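Local coordinates for protein type II restriction enzyme AgeI (PDB 5DWA) that recognises the double-stranded DNA sequence 5'-ACCGGT-3' and cleaves it after the first A, leaving fragments with terminal 5'-phosphates, at residues Y72-Y75 with I76-I80. Sequence-based numbering, arbitrary orientation.
With nucleotides of chain C.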
loop_
_atom_site.group_PDB
_atom_site.type_symbol
_atom_site.label_atom_id
_atom_site.label_comp_id
_atom_site.label_asym_id
_atom_site.label_seq_id
_atom_site.Cartn_x
_atom_site.Cartn_y
_atom_site.Cartn_z
ATOM N N TYR A 72 -4.221 -13.985 13.368
ATOM C CA TYR A 72 -3.599 -14.090 12.047
ATOM C C TYR A 72 -3.214 -15.511 11.691
ATOM O O TYR A 72 -3.528 -16.007 10.613
ATOM C CB TYR A 72 -2.362 -13.204 12.025
ATOM C CG TYR A 72 -1.471 -13.254 10.804
ATOM C CD1 TYR A 72 -1.976 -13.079 9.519
ATOM C CD2 TYR A 72 -0.095 -13.365 10.956
ATOM C CE1 TYR A 72 -1.133 -13.071 8.414
ATOM C CE2 TYR A 72 0.741 -13.361 9.871
ATOM C CZ TYR A 72 0.232 -13.200 8.610
ATOM O OH TYR A 72 1.105 -13.176 7.548
ATOM N N ARG A 73 -2.517 -16.156 12.617
ATOM C CA ARG A 73 -1.989 -17.490 12.373
ATOM C C ARG A 73 -3.091 -18.520 12.220
ATOM O O ARG A 73 -3.047 -19.365 11.325
ATOM C CB ARG A 73 -1.052 -17.902 13.506
ATOM C CG ARG A 73 0.225 -17.105 13.546
ATOM C CD ARG A 73 1.032 -17.265 12.271
ATOM N NE ARG A 73 2.180 -16.369 12.283
ATOM C CZ ARG A 73 3.068 -16.264 11.301
ATOM N NH1 ARG A 73 2.952 -17.001 10.205
ATOM N NH2 ARG A 73 4.069 -15.411 11.415
ATOM N N ILE A 74 -4.075 -18.454 13.105
ATOM C CA ILE A 74 -5.198 -19.370 13.042
ATOM C C ILE A 74 -5.984 -19.155 11.747
ATOM O O ILE A 74 -6.368 -20.110 11.079
ATOM C CB ILE A 74 -6.124 -19.211 14.267
ATOM C CG1 ILE A 74 -5.398 -19.687 15.531
ATOM C CG2 ILE A 74 -7.399 -19.997 14.076
ATOM C CD1 ILE A 74 -6.188 -19.515 16.812
ATOM N N TYR A 75 -6.217 -17.892 11.392
ATOM C CA TYR A 75 -6.935 -17.574 10.167
ATOM C C TYR A 75 -6.214 -18.150 8.945
ATOM O O TYR A 75 -6.826 -18.811 8.104
ATOM C CB TYR A 75 -7.108 -16.057 10.039
ATOM C CG TYR A 75 -8.024 -15.640 8.916
ATOM C CD1 TYR A 75 -9.376 -15.424 9.154
ATOM C CD2 TYR A 75 -7.545 -15.451 7.622
ATOM C CE1 TYR A 75 -10.231 -15.047 8.144
ATOM C CE2 TYR A 75 -8.395 -15.059 6.594
ATOM C CZ TYR A 75 -9.741 -14.858 6.866
ATOM O OH TYR A 75 -10.620 -14.477 5.879
ATOM N N ILE A 76 -4.912 -17.903 8.856
ATOM C CA ILE A 76 -4.108 -18.425 7.755
ATOM C C ILE A 76 -4.156 -19.959 7.665
ATOM O O ILE A 76 -4.198 -20.515 6.565
ATOM C CB ILE A 76 -2.637 -17.946 7.884
ATOM C CG1 ILE A 76 -2.555 -16.430 7.696
ATOM C CG2 ILE A 76 -1.732 -18.667 6.885
ATOM C CD1 ILE A 76 -3.100 -15.946 6.378
ATOM N N ARG A 77 -4.171 -20.636 8.812
ATOM C CA ARG A 77 -4.220 -22.098 8.837
ATOM C C ARG A 77 -5.582 -22.633 8.430
ATOM O O ARG A 77 -5.687 -23.632 7.711
ATOM C CB ARG A 77 -3.880 -22.620 10.233
ATOM C CG ARG A 77 -3.921 -24.154 10.331
ATOM C CD ARG A 77 -3.702 -24.659 11.748
ATOM N NE ARG A 77 -4.876 -24.480 12.598
ATOM C CZ ARG A 77 -4.847 -23.880 13.783
ATOM N NH1 ARG A 77 -3.705 -23.399 14.252
ATOM N NH2 ARG A 77 -5.956 -23.762 14.501
ATOM N N GLU A 78 -6.627 -21.958 8.887
ATOM C CA GLU A 78 -7.973 -22.507 8.797
ATOM C C GLU A 78 -8.801 -22.078 7.591
ATOM O O GLU A 78 -9.754 -22.761 7.223
ATOM C CB GLU A 78 -8.740 -22.165 10.073
ATOM C CG GLU A 78 -8.133 -22.768 11.321
ATOM C CD GLU A 78 -8.372 -24.267 11.403
ATOM O OE1 GLU A 78 -9.330 -24.746 10.761
ATOM O OE2 GLU A 78 -7.607 -24.953 12.105
ATOM N N LYS A 79 -8.464 -20.951 6.968
ATOM C CA LYS A 79 -9.297 -20.435 5.886
ATOM C C LYS A 79 -9.356 -21.394 4.689
ATOM O O LYS A 79 -8.329 -21.808 4.160
ATOM C CB LYS A 79 -8.787 -19.057 5.438
ATOM C CG LYS A 79 -9.746 -18.321 4.526
ATOM C CD LYS A 79 -10.989 -17.875 5.287
ATOM C CE LYS A 79 -11.952 -17.066 4.433
ATOM N NZ LYS A 79 -12.990 -16.406 5.284
ATOM N N ILE A 80 -10.569 -21.734 4.266
ATOM C CA ILE A 80 -10.764 -22.679 3.168
ATOM C C ILE A 80 -11.323 -22.002 1.915
ATOM O O ILE A 80 -12.147 -21.096 2.001
ATOM C CB ILE A 80 -11.721 -23.827 3.593
ATOM C CG1 ILE A 80 -11.169 -24.544 4.824
ATOM C CG2 ILE A 80 -11.927 -24.822 2.461
ATOM C CD1 ILE A 80 -9.787 -25.112 4.626
ATOM P P DG C 8 4.489 -11.524 7.833
ATOM O OP1 DG C 8 3.511 -12.523 8.331
ATOM O OP2 DG C 8 5.219 -10.683 8.810
ATOM O "O5'" DG C 8 5.516 -12.305 6.916
ATOM C "C5'" DG C 8 4.997 -13.114 5.863
ATOM C "C4'" DG C 8 5.881 -13.041 4.634
ATOM O "O4'" DG C 8 5.815 -11.714 4.046
ATOM C "C3'" DG C 8 7.342 -13.324 4.885
ATOM O "O3'" DG C 8 7.812 -14.097 3.798
ATOM C "C2'" DG C 8 7.975 -11.915 4.953
ATOM C "C1'" DG C 8 7.118 -11.128 3.984
ATOM N N9 DG C 8 6.939 -9.720 4.316
ATOM C C8 DG C 8 6.659 -9.182 5.549
ATOM N N7 DG C 8 6.476 -7.879 5.519
ATOM C C5 DG C 8 6.591 -7.559 4.173
ATOM C C6 DG C 8 6.491 -6.312 3.527
ATOM O O6 DG C 8 6.229 -5.219 4.031
ATOM N N1 DG C 8 6.694 -6.416 2.153
ATOM C C2 DG C 8 6.962 -7.587 1.481
ATOM N N2 DG C 8 7.126 -7.502 0.140
ATOM N N3 DG C 8 7.063 -8.761 2.083
ATOM C C4 DG C 8 6.874 -8.671 3.421
ATOM P P DG C 7 -0.684 -7.406 8.500
ATOM O OP1 DG C 7 -1.372 -8.374 9.380
ATOM O OP2 DG C 7 -0.126 -6.165 9.057
ATOM O "O5'" DG C 7 0.533 -8.167 7.802
ATOM C "C5'" DG C 7 0.320 -9.338 7.050
ATOM C "C4'" DG C 7 1.608 -9.716 6.335
ATOM O "O4'" DG C 7 1.819 -8.827 5.209
ATOM C "C3'" DG C 7 2.863 -9.590 7.185
ATOM O "O3'" DG C 7 3.775 -10.565 6.770
ATOM C "C2'" DG C 7 3.365 -8.181 6.844
ATOM C "C1'" DG C 7 3.042 -8.107 5.364
ATOM N N9 DG C 7 2.776 -6.767 4.880
ATOM C C8 DG C 7 2.619 -5.619 5.623
ATOM N N7 DG C 7 2.309 -4.582 4.897
ATOM C C5 DG C 7 2.219 -5.081 3.606
ATOM C C6 DG C 7 1.908 -4.430 2.392
ATOM O O6 DG C 7 1.619 -3.239 2.213
ATOM N N1 DG C 7 1.925 -5.304 1.318
ATOM C C2 DG C 7 2.211 -6.645 1.398
ATOM N N2 DG C 7 2.173 -7.328 0.252
ATOM N N3 DG C 7 2.510 -7.265 2.526
ATOM C C4 DG C 7 2.493 -6.427 3.585
#
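Tyr75 and Lys79, one turn apart at the C-terminal end of helix 63-78, run side by side, and with Tyr72 and Ile76 they illustrate i to i+4 pairing at the end of a helix that touches DNA in a PD-(D/E)XK nuclease. The lysine chain, bent at chi2 (70°), climbs alongside the phenol: CB sits over one face of the ring, CD comes within 3.6 Å of Tyr75 CZ, and Lys79 NZ reaches Tyr75 OH in a weak hydrogen bond of 3.1 Å. Both polar ends have further partners, the phenol in Ser87 and the ammonium in the carbonyl of Val36, and both residues pack against a phosphate of the bound DNA. A phenylalanine in place of Tyr75 would probably leave Ser87 without its phenol partner and deprive the Lys79 amine of its weak bond to that oxygen. A turn earlier, Ile76 lays CG1 3.7 Å from Tyr72 CE1, while the far end of that phenol donates to OP1 of DG8 of chain C, 2.6 Å from Tyr72 OH. CG of Tyr72 stands anti to the backbone N (chi1 174°), beside the carbonyl carbon, and from there the ring leans over the next turn onto Ile76 while its hydroxyl reaches the backbone phosphate; His68 and Trp88 also meet it. Beneath these side chains, the bond from Ile76 N to Tyr72 O is nearly straight at 168°. Lys79, the first residue to leave helical geometry, still donates its N to Tyr75 O. Just before it, Arg77 grips its neighbour side-on, NE and NH2 converging on the single oxygen OE2 of Glu78, with NE at 2.8 Å.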